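Local coordinates for protein diaminopimelate decarboxylase (PDB 2QGH) that catalyses the pyridoxal-phosphate-dependent decarboxylation of meso-diaminopimelate to L-lysine, the last step of the diaminopimelate pathway to lysine, at residues F316-P319 with K325-I328; C342-P347 with D353-D358; P34-D39 with E373-Y378; E26-H31 with G367-I372. One frame throughout, in Å; residues are numbered along the deposited sequence.

From the N terminus, helix 24-30 opens contact 4 and strand 35-39 opens contact 3. The chain then builds the eight-stranded parallel barrel, strands 59-64 to 275-278, before returning to the second, mixed beta sheet. Contact 1 closes a short loop over helix 318-322, and contact 2 closes the hairpin of strands 340-345 and 354-361; these two follow in series. Strand 369-372 then completes contact 4 and the loop 373-378 completes contact 3, so these long-range closures cross, and both enclose contacts 1 and 2. I328 packs on V344 and L356 between contacts 1 and 2, while H326 meets E373 between contacts 1 and 3. Contacts 1 and 3 share the bound lysine.

Contact 1 (F316-P319 with K325-I328); sequences FLRP and KHAI. With LYS (lysine), chain C.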
loop_
_atom_site.group_PDB
_atom_site.type_symbol
_atom_site.label_atom_id
_atom_site.label_comp_id
_atom_site.label_asym_id
_atom_site.label_seq_id
_atom_site.Cartn_x
_atom_site.Cartn_y
_atom_site.Cartn_z
ATOM N N PHE A 316 5.343 4.142 -4.553
ATOM C CA PHE A 316 5.321 3.141 -5.611
ATOM C C PHE A 316 5.455 1.777 -4.969
ATOM O O PHE A 316 6.541 1.368 -4.561
ATOM C CB PHE A 316 6.476 3.407 -6.584
ATOM C CG PHE A 316 6.493 2.498 -7.770
ATOM C CD1 PHE A 316 5.369 2.376 -8.588
ATOM C CD2 PHE A 316 7.632 1.756 -8.073
ATOM C CE1 PHE A 316 5.378 1.523 -9.693
ATOM C CE2 PHE A 316 7.653 0.897 -9.178
ATOM C CZ PHE A 316 6.524 0.780 -9.988
ATOM N N LEU A 317 4.330 1.073 -4.913
ATOM C CA LEU A 317 4.227 -0.232 -4.276
ATOM C C LEU A 317 4.562 -1.482 -5.097
ATOM O O LEU A 317 4.828 -2.545 -4.524
ATOM C CB LEU A 317 2.804 -0.366 -3.724
ATOM C CG LEU A 317 2.475 -1.442 -2.689
ATOM C CD1 LEU A 317 3.330 -1.218 -1.431
ATOM C CD2 LEU A 317 0.991 -1.387 -2.354
ATOM N N ARG A 318 4.573 -1.367 -6.424
ATOM C CA ARG A 318 4.800 -2.536 -7.272
ATOM C C ARG A 318 6.003 -3.440 -6.969
ATOM O O ARG A 318 5.853 -4.660 -6.865
ATOM C CB ARG A 318 4.811 -2.125 -8.756
ATOM C CG ARG A 318 3.510 -1.482 -9.239
ATOM C CD ARG A 318 3.190 -1.833 -10.695
ATOM N NE ARG A 318 2.749 -3.220 -10.819
ATOM C CZ ARG A 318 3.337 -4.139 -11.582
ATOM N NH1 ARG A 318 4.402 -3.832 -12.306
ATOM N NH2 ARG A 318 2.863 -5.376 -11.609
ATOM N N PRO A 319 7.208 -2.865 -6.816
ATOM C CA PRO A 319 8.380 -3.701 -6.530
ATOM C C PRO A 319 8.219 -4.625 -5.327
ATOM O O PRO A 319 8.492 -5.822 -5.413
ATOM C CB PRO A 319 9.494 -2.677 -6.325
ATOM C CG PRO A 319 9.072 -1.553 -7.196
ATOM C CD PRO A 319 7.595 -1.448 -6.897
ATOM N N LYS A 325 9.978 -5.216 -11.559
ATOM C CA LYS A 325 11.167 -4.456 -11.885
ATOM C C LYS A 325 10.861 -3.455 -12.983
ATOM O O LYS A 325 10.575 -3.838 -14.121
ATOM C CB LYS A 325 12.284 -5.391 -12.350
ATOM C CG LYS A 325 12.653 -6.448 -11.326
ATOM C CD LYS A 325 13.647 -7.445 -11.885
ATOM C CE LYS A 325 13.912 -8.559 -10.884
ATOM N NZ LYS A 325 14.817 -9.605 -11.438
ATOM N N HIS A 326 10.892 -2.175 -12.633
ATOM C CA HIS A 326 10.670 -1.113 -13.601
ATOM C C HIS A 326 12.035 -0.503 -13.918
ATOM O O HIS A 326 12.888 -0.385 -13.041
ATOM C CB HIS A 326 9.733 -0.047 -13.028
ATOM C CG HIS A 326 8.320 -0.514 -12.858
ATOM N ND1 HIS A 326 7.252 0.117 -13.457
ATOM C CD2 HIS A 326 7.799 -1.542 -12.147
ATOM C CE1 HIS A 326 6.132 -0.499 -13.121
ATOM N NE2 HIS A 326 6.436 -1.511 -12.327
ATOM N N ALA A 327 12.251 -0.125 -15.171
ATOM C CA ALA A 327 13.531 0.448 -15.555
ATOM C C ALA A 327 13.796 1.782 -14.858
ATOM O O ALA A 327 12.869 2.523 -14.524
ATOM C CB ALA A 327 13.594 0.623 -17.067
ATOM N N ILE A 328 15.076 2.062 -14.631
ATOM C CA ILE A 328 15.513 3.300 -13.993
ATOM C C ILE A 328 16.442 4.024 -14.968
ATOM O O ILE A 328 17.466 3.487 -15.390
ATOM C CB ILE A 328 16.263 3.017 -12.663
ATOM C CG1 ILE A 328 15.279 2.472 -11.624
ATOM C CG2 ILE A 328 16.943 4.289 -12.159
ATOM C CD1 ILE A 328 15.915 2.055 -10.320
HETATM N N LYS C . -2.289 -3.916 -8.965
HETATM C CA LYS C . -1.715 -4.928 -9.905
HETATM C C LYS C . -0.350 -4.467 -10.416
HETATM O O LYS C . 0.181 -3.502 -9.830
HETATM C CB LYS C . -2.680 -5.155 -11.082
HETATM C CG LYS C . -4.000 -5.787 -10.662
HETATM C CD LYS C . -5.069 -5.678 -11.733
HETATM C CE LYS C . -6.355 -6.348 -11.253
HETATM N NZ LYS C . -7.541 -6.156 -12.156
HETATM O OXT LYS C . 0.172 -5.064 -11.383
#
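The backbone passes from a loop at F316 into the helix that holds R318, and after helix 318-322 the extended, irregular run 325-327 brings H326 back beside them. Within the contact, two side chains meet the imidazole of H326. F316 drives its ring edge onto one face: CZ lies 3.2 Å above the imidazole plane, over its centre, and the planes stand 88° apart with centroids separated by 4.6 Å, a T-shaped pair. At the imidazole rim R318 NH1 donates to H326 NE2 across 3.1 Å, a fairly straight bond (151°) that stays in the guanidinium plane but tilts from the imidazole plane. H326 ND1 is bonded to the carbonyl oxygen of E373, which is consistent with NE2 being left as the acceptor. The R318 chain, bent at chi2 and chi3 (73°), turns the other nitrogens to the bound lysine: NE donates to its O at 2.8 Å, and NH2 makes a weak bond to its OXT at 2.7 Å. H326 is thus a second-shell residue that steadies R318, whose guanidinium belongs, with R282, Y322 and E350 of the second subunit, to the lysine-binding site of a pyridoxal-phosphate decarboxylase.

Contact 2 (C342-P347 with D353-D358); sequences CDVVGP and DTFLKD
The phenyl ring of F355 lies obliquely to the backbone at V344 and G346, presenting neither a clean face nor a clean edge, and its CD2 packs against V344 CG1 at 4.3 Å; beyond the pair, V309, A311, F316 and I372 pack round it. The other flat group is the D343 carboxylate. Its OD2 accepts from D358 N at 2.8 Å on the anti side, with the donor 32° out of the carboxylate plane. Having CG anti to the carbonyl carbon (chi1 -75°) turns this carboxylate across to the neighbouring strand, where it runs alongside K357 in the same direction.

The two backbones run antiparallel, their end-to-end directions 171° apart, as expected for the beta hairpin of strands 340-345 and 354-361. A classic beta bulge interrupts it: F355 and L356 both face V344. V344 N donates to L356 O at 2.9 Å, whereas V344 O receives two weak bonds, from F355 N at 2.6 Å and L356 N at 3.3 Å. Past the bulge V345 and T354 form a non-hydrogen-bonded pair with CA atoms 3.9 Å apart, and V345 CG1 is pressed tightly on T354 CB, at 3.4 Å. V344 and L356 share the other sheet face, against I328. A weak bond, G346 N to D353 O at 3.4 Å, continues the pairing. D353 OD1 accepts from M313 N, while K176 of the second subunit forms a salt bridge with D353 OD2 and a hydrogen bond with G346 O.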
loop_
_atom_site.group_PDB
_atom_site.type_symbol
_atom_site.label_atom_id
_atom_site.label_comp_id
_atom_site.label_asym_id
_atom_site.label_seq_id
_atom_site.Cartn_x
_atom_site.Cartn_y
_atom_site.Cartn_z
ATOM N N CYS A 342 24.365 -1.286 -7.946
ATOM C CA CYS A 342 23.815 -0.586 -6.784
ATOM C C CYS A 342 22.326 -0.841 -6.586
ATOM O O CYS A 342 21.596 -1.078 -7.545
ATOM C CB CYS A 342 24.013 0.919 -6.940
ATOM S SG CYS A 342 22.936 1.657 -8.194
ATOM N N ASP A 343 21.886 -0.784 -5.331
ATOM C CA ASP A 343 20.478 -0.954 -4.989
ATOM C C ASP A 343 19.869 0.436 -4.897
ATOM O O ASP A 343 20.335 1.268 -4.122
ATOM C CB ASP A 343 20.317 -1.650 -3.638
ATOM C CG ASP A 343 20.601 -3.130 -3.707
ATOM O OD1 ASP A 343 20.340 -3.827 -2.704
ATOM O OD2 ASP A 343 21.082 -3.598 -4.760
ATOM N N VAL A 344 18.844 0.696 -5.698
ATOM C CA VAL A 344 18.173 1.992 -5.681
ATOM C C VAL A 344 17.088 1.884 -4.608
ATOM O O VAL A 344 16.139 1.113 -4.750
ATOM C CB VAL A 344 17.561 2.290 -7.054
ATOM C CG1 VAL A 344 17.046 3.719 -7.109
ATOM C CG2 VAL A 344 18.617 2.057 -8.134
ATOM N N VAL A 345 17.245 2.649 -3.529
ATOM C CA VAL A 345 16.316 2.594 -2.406
ATOM C C VAL A 345 15.679 3.918 -2.013
ATOM O O VAL A 345 16.205 4.995 -2.307
ATOM C CB VAL A 345 17.012 2.004 -1.157
ATOM C CG1 VAL A 345 17.713 0.699 -1.521
ATOM C CG2 VAL A 345 18.015 3.003 -0.593
ATOM N N GLY A 346 14.539 3.820 -1.335
ATOM C CA GLY A 346 13.824 5.000 -0.890
ATOM C C GLY A 346 14.099 5.328 0.570
ATOM O O GLY A 346 14.964 4.717 1.200
ATOM N N PRO A 347 13.364 6.288 1.144
ATOM C CA PRO A 347 13.582 6.657 2.542
ATOM C C PRO A 347 12.828 5.868 3.603
ATOM O O PRO A 347 13.085 6.059 4.789
ATOM C CB PRO A 347 13.171 8.136 2.584
ATOM C CG PRO A 347 13.149 8.565 1.140
ATOM C CD PRO A 347 12.623 7.347 0.448
ATOM N N ASP A 353 11.633 -1.594 0.896
ATOM C CA ASP A 353 11.723 -0.306 0.237
ATOM C C ASP A 353 12.988 -0.075 -0.580
ATOM O O ASP A 353 13.846 0.734 -0.215
ATOM C CB ASP A 353 11.564 0.833 1.240
ATOM C CG ASP A 353 11.699 2.183 0.587
ATOM O OD1 ASP A 353 11.064 2.384 -0.471
ATOM O OD2 ASP A 353 12.435 3.039 1.116
ATOM N N THR A 354 13.101 -0.807 -1.682
ATOM C CA THR A 354 14.210 -0.654 -2.611
ATOM C C THR A 354 13.574 -0.858 -3.977
ATOM O O THR A 354 12.922 -1.868 -4.226
ATOM C CB THR A 354 15.377 -1.674 -2.364
ATOM O OG1 THR A 354 15.780 -2.261 -3.609
ATOM C CG2 THR A 354 14.977 -2.748 -1.398
ATOM N N PHE A 355 13.738 0.130 -4.846
ATOM C CA PHE A 355 13.159 0.096 -6.174
ATOM C C PHE A 355 13.787 -0.947 -7.089
ATOM O O PHE A 355 13.079 -1.701 -7.755
ATOM C CB PHE A 355 13.264 1.482 -6.811
ATOM C CG PHE A 355 12.454 2.543 -6.106
ATOM C CD1 PHE A 355 11.064 2.526 -6.151
ATOM C CD2 PHE A 355 13.081 3.571 -5.420
ATOM C CE1 PHE A 355 10.314 3.522 -5.524
ATOM C CE2 PHE A 355 12.333 4.573 -4.791
ATOM C CZ PHE A 355 10.948 4.547 -4.847
ATOM N N LEU A 356 15.114 -1.000 -7.124
ATOM C CA LEU A 356 15.789 -1.962 -7.985
ATOM C C LEU A 356 17.051 -2.548 -7.342
ATOM O O LEU A 356 17.943 -1.813 -6.920
ATOM C CB LEU A 356 16.137 -1.280 -9.314
ATOM C CG LEU A 356 16.158 -2.107 -10.604
ATOM C CD1 LEU A 356 16.280 -1.168 -11.792
ATOM C CD2 LEU A 356 17.309 -3.098 -10.586
ATOM N N LYS A 357 17.114 -3.872 -7.251
ATOM C CA LYS A 357 18.286 -4.531 -6.686
ATOM C C LYS A 357 19.351 -4.649 -7.764
ATOM O O LYS A 357 19.034 -4.715 -8.950
ATOM C CB LYS A 357 17.949 -5.933 -6.178
ATOM C CG LYS A 357 17.600 -6.012 -4.704
ATOM C CD LYS A 357 17.504 -7.462 -4.260
ATOM C CE LYS A 357 16.980 -7.588 -2.842
ATOM N NZ LYS A 357 16.739 -9.021 -2.491
ATOM N N ASP A 358 20.611 -4.684 -7.347
ATOM C CA ASP A 358 21.728 -4.798 -8.280
ATOM C C ASP A 358 21.488 -4.123 -9.622
ATOM O O ASP A 358 21.538 -4.775 -10.668
ATOM C CB ASP A 358 22.087 -6.266 -8.521
ATOM C CG ASP A 358 22.897 -6.859 -7.393
ATOM O OD1 ASP A 358 23.904 -6.233 -6.993
ATOM O OD2 ASP A 358 22.534 -7.956 -6.912
#

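Contact 3 (P34-D39 with E373-Y378); sequences PFYLYD and EKVGAY. With LYS (lysine), chain C; PLP (pyridoxal-5'-phosphate), chain B.
Van der Waals contact joins Y36 to V375 and Y38 to the backbone of G376. The methyl CG2 of V375 meets the Y36 ring at its edge and in its plane, 3.8 Å from CE1; a chi1 of -60°, measured to CG1, leaves CG2 between the backbone N and the carbonyl carbon, on the side facing Y36. Y38 places CE2 3.9 Å from G376 CA, approaching obliquely where glycine offers bare backbone.

The polar link between the segments runs through a water. It donates to Y38 OH at 2.6 Å and to V375 O at 2.9 Å, spanning the gap between strand 35-39 and the loop. Both phenol groups have further partners: Y38 OH is bonded to E394 OE2, and Y36 OH to the carbonyl oxygen of D315. N68 ND2 bonds G376 O and, weakly, Y38 OH.

Y378, three residues beyond V375 in the same loop, makes the ligand contacts. Its OH donates to PLP O1P at 2.7 Å, with the phosphate oxygen in the plane of the ring, at its edge. The bound lysine crosses one face of that ring, its CB 3.5 Å above the plane and over the centre. Lysine NZ is 1.3 Å from PLP C4A, the length of an imine bond, which is consistent with a product external aldimine. The loop that leans on strand 35-39 therefore continues into the cofactor and product pocket, where Y378 touches both ligands in this barrel-type, fold-type III pyridoxal-phosphate enzyme.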
loop_
_atom_site.group_PDB
_atom_site.type_symbol
_atom_site.label_atom_id
_atom_site.label_comp_id
_atom_site.label_asym_id
_atom_site.label_seq_id
_atom_site.Cartn_x
_atom_site.Cartn_y
_atom_site.Cartn_z
ATOM N N PRO A 34 9.778 14.212 -4.925
ATOM C CA PRO A 34 9.552 13.357 -6.097
ATOM C C PRO A 34 8.146 13.612 -6.632
ATOM O O PRO A 34 7.275 14.095 -5.909
ATOM C CB PRO A 34 9.698 11.953 -5.526
ATOM C CG PRO A 34 9.039 12.104 -4.164
ATOM C CD PRO A 34 9.574 13.450 -3.672
ATOM N N PHE A 35 7.921 13.309 -7.899
ATOM C CA PHE A 35 6.595 13.503 -8.450
ATOM C C PHE A 35 6.320 12.593 -9.623
ATOM O O PHE A 35 7.226 11.979 -10.175
ATOM C CB PHE A 35 6.382 14.962 -8.864
ATOM C CG PHE A 35 7.423 15.498 -9.821
ATOM C CD1 PHE A 35 8.504 16.240 -9.352
ATOM C CD2 PHE A 35 7.291 15.308 -11.195
ATOM C CE1 PHE A 35 9.438 16.788 -10.237
ATOM C CE2 PHE A 35 8.217 15.853 -12.086
ATOM C CZ PHE A 35 9.293 16.596 -11.607
ATOM N N TYR A 36 5.051 12.477 -9.977
ATOM C CA TYR A 36 4.669 11.675 -11.117
ATOM C C TYR A 36 4.538 12.615 -12.317
ATOM O O TYR A 36 3.988 13.709 -12.194
ATOM C CB TYR A 36 3.335 10.980 -10.842
ATOM C CG TYR A 36 3.455 9.722 -10.006
ATOM C CD1 TYR A 36 3.900 8.531 -10.573
ATOM C CD2 TYR A 36 3.108 9.717 -8.655
ATOM C CE1 TYR A 36 3.995 7.364 -9.826
ATOM C CE2 TYR A 36 3.202 8.550 -7.893
ATOM C CZ TYR A 36 3.642 7.378 -8.491
ATOM O OH TYR A 36 3.708 6.213 -7.766
ATOM N N LEU A 37 5.062 12.195 -13.464
ATOM C CA LEU A 37 4.976 12.986 -14.695
ATOM C C LEU A 37 4.358 12.119 -15.793
ATOM O O LEU A 37 4.851 11.020 -16.079
ATOM C CB LEU A 37 6.367 13.458 -15.136
ATOM C CG LEU A 37 6.439 14.367 -16.369
ATOM C CD1 LEU A 37 5.686 15.663 -16.113
ATOM C CD2 LEU A 37 7.900 14.655 -16.697
ATOM N N TYR A 38 3.286 12.614 -16.407
ATOM C CA TYR A 38 2.595 11.863 -17.453
ATOM C C TYR A 38 2.633 12.496 -18.837
ATOM O O TYR A 38 2.257 13.658 -19.006
ATOM C CB TYR A 38 1.122 11.659 -17.084
ATOM C CG TYR A 38 0.891 10.947 -15.773
ATOM C CD1 TYR A 38 0.907 11.642 -14.562
ATOM C CD2 TYR A 38 0.683 9.569 -15.741
ATOM C CE1 TYR A 38 0.719 10.975 -13.354
ATOM C CE2 TYR A 38 0.501 8.898 -14.548
ATOM C CZ TYR A 38 0.519 9.601 -13.356
ATOM O OH TYR A 38 0.350 8.913 -12.178
ATOM N N ASP A 39 3.083 11.721 -19.822
ATOM C CA ASP A 39 3.112 12.179 -21.212
ATOM C C ASP A 39 1.730 11.781 -21.713
ATOM O O ASP A 39 1.495 10.622 -22.040
ATOM C CB ASP A 39 4.168 11.430 -22.024
ATOM C CG ASP A 39 4.345 12.010 -23.421
ATOM O OD1 ASP A 39 3.362 12.538 -23.992
ATOM O OD2 ASP A 39 5.470 11.931 -23.955
ATOM N N GLU A 373 10.716 4.207 -14.774
ATOM C CA GLU A 373 9.820 4.058 -15.923
ATOM C C GLU A 373 8.553 3.201 -15.826
ATOM O O GLU A 373 8.430 2.323 -14.973
ATOM C CB GLU A 373 10.654 3.597 -17.129
ATOM C CG GLU A 373 11.436 4.728 -17.810
ATOM C CD GLU A 373 12.479 4.233 -18.812
ATOM O OE1 GLU A 373 12.204 3.259 -19.545
ATOM O OE2 GLU A 373 13.571 4.835 -18.875
ATOM N N LYS A 374 7.617 3.484 -16.729
ATOM C CA LYS A 374 6.345 2.765 -16.834
ATOM C C LYS A 374 5.608 2.585 -15.514
ATOM O O LYS A 374 5.137 1.485 -15.201
ATOM C CB LYS A 374 6.574 1.388 -17.473
ATOM C CG LYS A 374 7.327 1.427 -18.785
ATOM C CD LYS A 374 7.426 0.046 -19.399
ATOM C CE LYS A 374 8.351 0.051 -20.613
ATOM N NZ LYS A 374 7.900 1.033 -21.621
ATOM N N VAL A 375 5.496 3.674 -14.757
ATOM C CA VAL A 375 4.824 3.670 -13.463
ATOM C C VAL A 375 3.465 4.364 -13.531
ATOM O O VAL A 375 2.919 4.769 -12.501
ATOM C CB VAL A 375 5.671 4.389 -12.396
ATOM C CG1 VAL A 375 7.005 3.707 -12.247
ATOM C CG2 VAL A 375 5.856 5.848 -12.782
ATOM N N GLY A 376 2.927 4.497 -14.744
ATOM C CA GLY A 376 1.638 5.145 -14.923
ATOM C C GLY A 376 0.452 4.283 -14.522
ATOM O O GLY A 376 -0.660 4.777 -14.335
ATOM N N ALA A 377 0.683 2.985 -14.373
ATOM C CA ALA A 377 -0.393 2.082 -13.993
ATOM C C ALA A 377 -0.094 1.465 -12.647
ATOM O O ALA A 377 1.018 1.001 -12.404
ATOM C CB ALA A 377 -0.551 0.993 -15.032
ATOM N N TYR A 378 -1.093 1.465 -11.769
ATOM C CA TYR A 378 -0.946 0.893 -10.440
ATOM C C TYR A 378 0.248 1.500 -9.739
ATOM O O TYR A 378 0.918 0.853 -8.935
ATOM C CB TYR A 378 -0.811 -0.627 -10.542
ATOM C CG TYR A 378 -1.956 -1.236 -11.323
ATOM C CD1 TYR A 378 -3.259 -1.202 -10.823
ATOM C CD2 TYR A 378 -1.751 -1.785 -12.590
ATOM C CE1 TYR A 378 -4.336 -1.694 -11.571
ATOM C CE2 TYR A 378 -2.818 -2.283 -13.347
ATOM C CZ TYR A 378 -4.107 -2.232 -12.834
ATOM O OH TYR A 378 -5.168 -2.703 -13.576
HETATM N N LYS C . -2.289 -3.916 -8.965
HETATM C CA LYS C . -1.715 -4.928 -9.905
HETATM C C LYS C . -0.350 -4.467 -10.416
HETATM O O LYS C . 0.181 -3.502 -9.830
HETATM C CB LYS C . -2.680 -5.155 -11.082
HETATM C CG LYS C . -4.000 -5.787 -10.662
HETATM C CD LYS C . -5.069 -5.678 -11.733
HETATM C CE LYS C . -6.355 -6.348 -11.253
HETATM N NZ LYS C . -7.541 -6.156 -12.156
HETATM O OXT LYS C . 0.172 -5.064 -11.383
HETATM N N1 PLP B . -10.991 -5.600 -15.949
HETATM C C2 PLP B . -11.105 -6.294 -14.726
HETATM C C2A PLP B . -12.390 -6.906 -14.325
HETATM C C3 PLP B . -9.936 -6.362 -13.869
HETATM O O3 PLP B . -9.994 -7.013 -12.652
HETATM C C4 PLP B . -8.736 -5.768 -14.256
HETATM C C4A PLP B . -7.554 -6.135 -13.429
HETATM C C5 PLP B . -8.636 -5.068 -15.467
HETATM C C6 PLP B . -9.784 -5.009 -16.347
HETATM C C5A PLP B . -7.527 -4.200 -15.882
HETATM O O4P PLP B . -6.492 -5.000 -16.406
HETATM P P PLP B . -5.236 -4.417 -16.880
HETATM O O1P PLP B . -4.657 -3.159 -16.160
HETATM O O2P PLP B . -5.548 -4.081 -18.404
HETATM O O3P PLP B . -4.159 -5.559 -16.732
HETATM O O HOH W 1 0.741 6.419 -11.598
#

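Contact 4 (E26-H31 with G367-I372); sequences ELFQTH and GDKIAI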
loop_
_atom_site.group_PDB
_atom_site.type_symbol
_atom_site.label_atom_id
_atom_site.label_comp_id
_atom_site.label_asym_id
_atom_site.label_seq_id
_atom_site.Cartn_x
_atom_site.Cartn_y
_atom_site.Cartn_z
ATOM N N GLU A 26 13.544 23.668 -16.781
ATOM C CA GLU A 26 12.490 24.580 -16.357
ATOM C C GLU A 26 11.646 23.857 -15.318
ATOM O O GLU A 26 11.226 24.442 -14.316
ATOM C CB GLU A 26 11.595 24.990 -17.533
ATOM C CG GLU A 26 10.520 25.999 -17.128
ATOM C CD GLU A 26 9.556 26.341 -18.248
ATOM O OE1 GLU A 26 10.027 26.606 -19.376
ATOM O OE2 GLU A 26 8.329 26.360 -17.993
ATOM N N LEU A 27 11.424 22.572 -15.569
ATOM C CA LEU A 27 10.621 21.733 -14.698
ATOM C C LEU A 27 11.177 21.667 -13.275
ATOM O O LEU A 27 10.486 22.004 -12.315
ATOM C CB LEU A 27 10.523 20.327 -15.299
ATOM C CG LEU A 27 9.392 19.424 -14.798
ATOM C CD1 LEU A 27 8.061 20.153 -14.905
ATOM C CD2 LEU A 27 9.356 18.146 -15.621
ATOM N N PHE A 28 12.430 21.245 -13.149
ATOM C CA PHE A 28 13.066 21.128 -11.841
ATOM C C PHE A 28 13.218 22.462 -11.113
ATOM O O PHE A 28 13.521 22.504 -9.914
ATOM C CB PHE A 28 14.427 20.457 -12.000
ATOM C CG PHE A 28 14.340 19.006 -12.374
ATOM C CD1 PHE A 28 15.366 18.392 -13.079
ATOM C CD2 PHE A 28 13.227 18.248 -12.015
ATOM C CE1 PHE A 28 15.289 17.044 -13.425
ATOM C CE2 PHE A 28 13.139 16.904 -12.353
ATOM C CZ PHE A 28 14.174 16.299 -13.061
ATOM N N GLN A 29 12.997 23.553 -11.835
ATOM C CA GLN A 29 13.120 24.871 -11.239
ATOM C C GLN A 29 11.835 25.289 -10.532
ATOM O O GLN A 29 11.882 25.988 -9.518
ATOM C CB GLN A 29 13.479 25.909 -12.311
ATOM C CG GLN A 29 13.694 27.314 -11.762
ATOM C CD GLN A 29 14.903 27.403 -10.854
ATOM O OE1 GLN A 29 16.043 27.372 -11.315
ATOM N NE2 GLN A 29 14.660 27.500 -9.554
ATOM N N THR A 30 10.693 24.861 -11.068
ATOM C CA THR A 30 9.400 25.222 -10.494
ATOM C C THR A 30 8.689 24.098 -9.749
ATOM O O THR A 30 7.619 24.316 -9.189
ATOM C CB THR A 30 8.431 25.790 -11.579
ATOM O OG1 THR A 30 8.272 24.840 -12.644
ATOM C CG2 THR A 30 8.980 27.093 -12.152
ATOM N N HIS A 31 9.279 22.905 -9.736
ATOM C CA HIS A 31 8.682 21.767 -9.040
ATOM C C HIS A 31 9.718 20.912 -8.317
ATOM O O HIS A 31 10.760 20.559 -8.867
ATOM C CB HIS A 31 7.878 20.906 -10.018
ATOM C CG HIS A 31 6.633 21.574 -10.520
ATOM N ND1 HIS A 31 6.414 21.841 -11.856
ATOM C CD2 HIS A 31 5.548 22.046 -9.860
ATOM C CE1 HIS A 31 5.250 22.449 -11.997
ATOM N NE2 HIS A 31 4.704 22.586 -10.802
ATOM N N GLY A 367 21.281 15.496 -5.531
ATOM C CA GLY A 367 20.671 16.433 -6.448
ATOM C C GLY A 367 20.412 15.854 -7.825
ATOM O O GLY A 367 19.554 16.355 -8.547
ATOM N N ASP A 368 21.142 14.809 -8.205
ATOM C CA ASP A 368 20.930 14.216 -9.522
ATOM C C ASP A 368 19.516 13.651 -9.611
ATOM O O ASP A 368 18.979 13.128 -8.631
ATOM C CB ASP A 368 21.950 13.105 -9.812
ATOM C CG ASP A 368 23.330 13.645 -10.148
ATOM O OD1 ASP A 368 23.418 14.707 -10.798
ATOM O OD2 ASP A 368 24.330 12.994 -9.774
ATOM N N LYS A 369 18.919 13.759 -10.791
ATOM C CA LYS A 369 17.566 13.278 -11.004
ATOM C C LYS A 369 17.499 12.000 -11.840
ATOM O O LYS A 369 18.262 11.821 -12.790
ATOM C CB LYS A 369 16.745 14.373 -11.681
ATOM C CG LYS A 369 16.847 15.724 -10.989
ATOM C CD LYS A 369 16.290 15.678 -9.572
ATOM C CE LYS A 369 16.503 17.002 -8.862
ATOM N NZ LYS A 369 15.812 18.131 -9.541
ATOM N N ILE A 370 16.589 11.107 -11.465
ATOM C CA ILE A 370 16.389 9.866 -12.194
ATOM C C ILE A 370 14.887 9.645 -12.344
ATOM O O ILE A 370 14.087 10.216 -11.605
ATOM C CB ILE A 370 17.000 8.644 -11.455
ATOM C CG1 ILE A 370 16.060 8.169 -10.349
ATOM C CG2 ILE A 370 18.354 9.015 -10.872
ATOM C CD1 ILE A 370 16.518 6.909 -9.676
ATOM N N ALA A 371 14.506 8.825 -13.311
ATOM C CA ALA A 371 13.100 8.530 -13.530
ATOM C C ALA A 371 12.886 7.028 -13.528
ATOM O O ALA A 371 13.631 6.292 -14.164
ATOM C CB ALA A 371 12.635 9.122 -14.850
ATOM N N ILE A 372 11.888 6.578 -12.774
ATOM C CA ILE A 372 11.538 5.165 -12.716
ATOM C C ILE A 372 10.475 5.063 -13.787
ATOM O O ILE A 372 9.458 5.750 -13.717
ATOM C CB ILE A 372 10.943 4.780 -11.354
ATOM C CG1 ILE A 372 11.986 5.019 -10.254
ATOM C CG2 ILE A 372 10.507 3.328 -11.368
ATOM C CD1 ILE A 372 11.494 4.688 -8.850
HETATM O O HOH W 2 13.673 19.975 -8.154
#
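A cation-pi pair between F28 and K369 joins the N-terminal helix 24-30 to strand 369-372 of the mixed beta sheet, at the surface of the domain outside the parallel barrel. The two side chains come from opposite directions, and the lysine lies over one face of the phenyl ring. NZ is 3.6 Å from the ring centroid of F28 and 22° off its normal, so the ammonium sits over the face; it is displaced toward the CG side, with NZ 3.3 Å from F28 CG. The aliphatic part adds a CH-pi contact, K369 CD being 4.2 Å from the same centroid and 14° off the normal. The lysine chain bends at chi2 and again at chi4 (61°), which brings NZ back over the ring. I292 and Q294 of strand 289-299 pack on F28 and K369 respectively, and T33, in the loop after the helix, also touches K369. The ammonium has a polar partner as well: NZ donates to a water at 3.1 Å, and that water in turn donates to H31 O, again at 3.1 Å, just beyond the end of the helix.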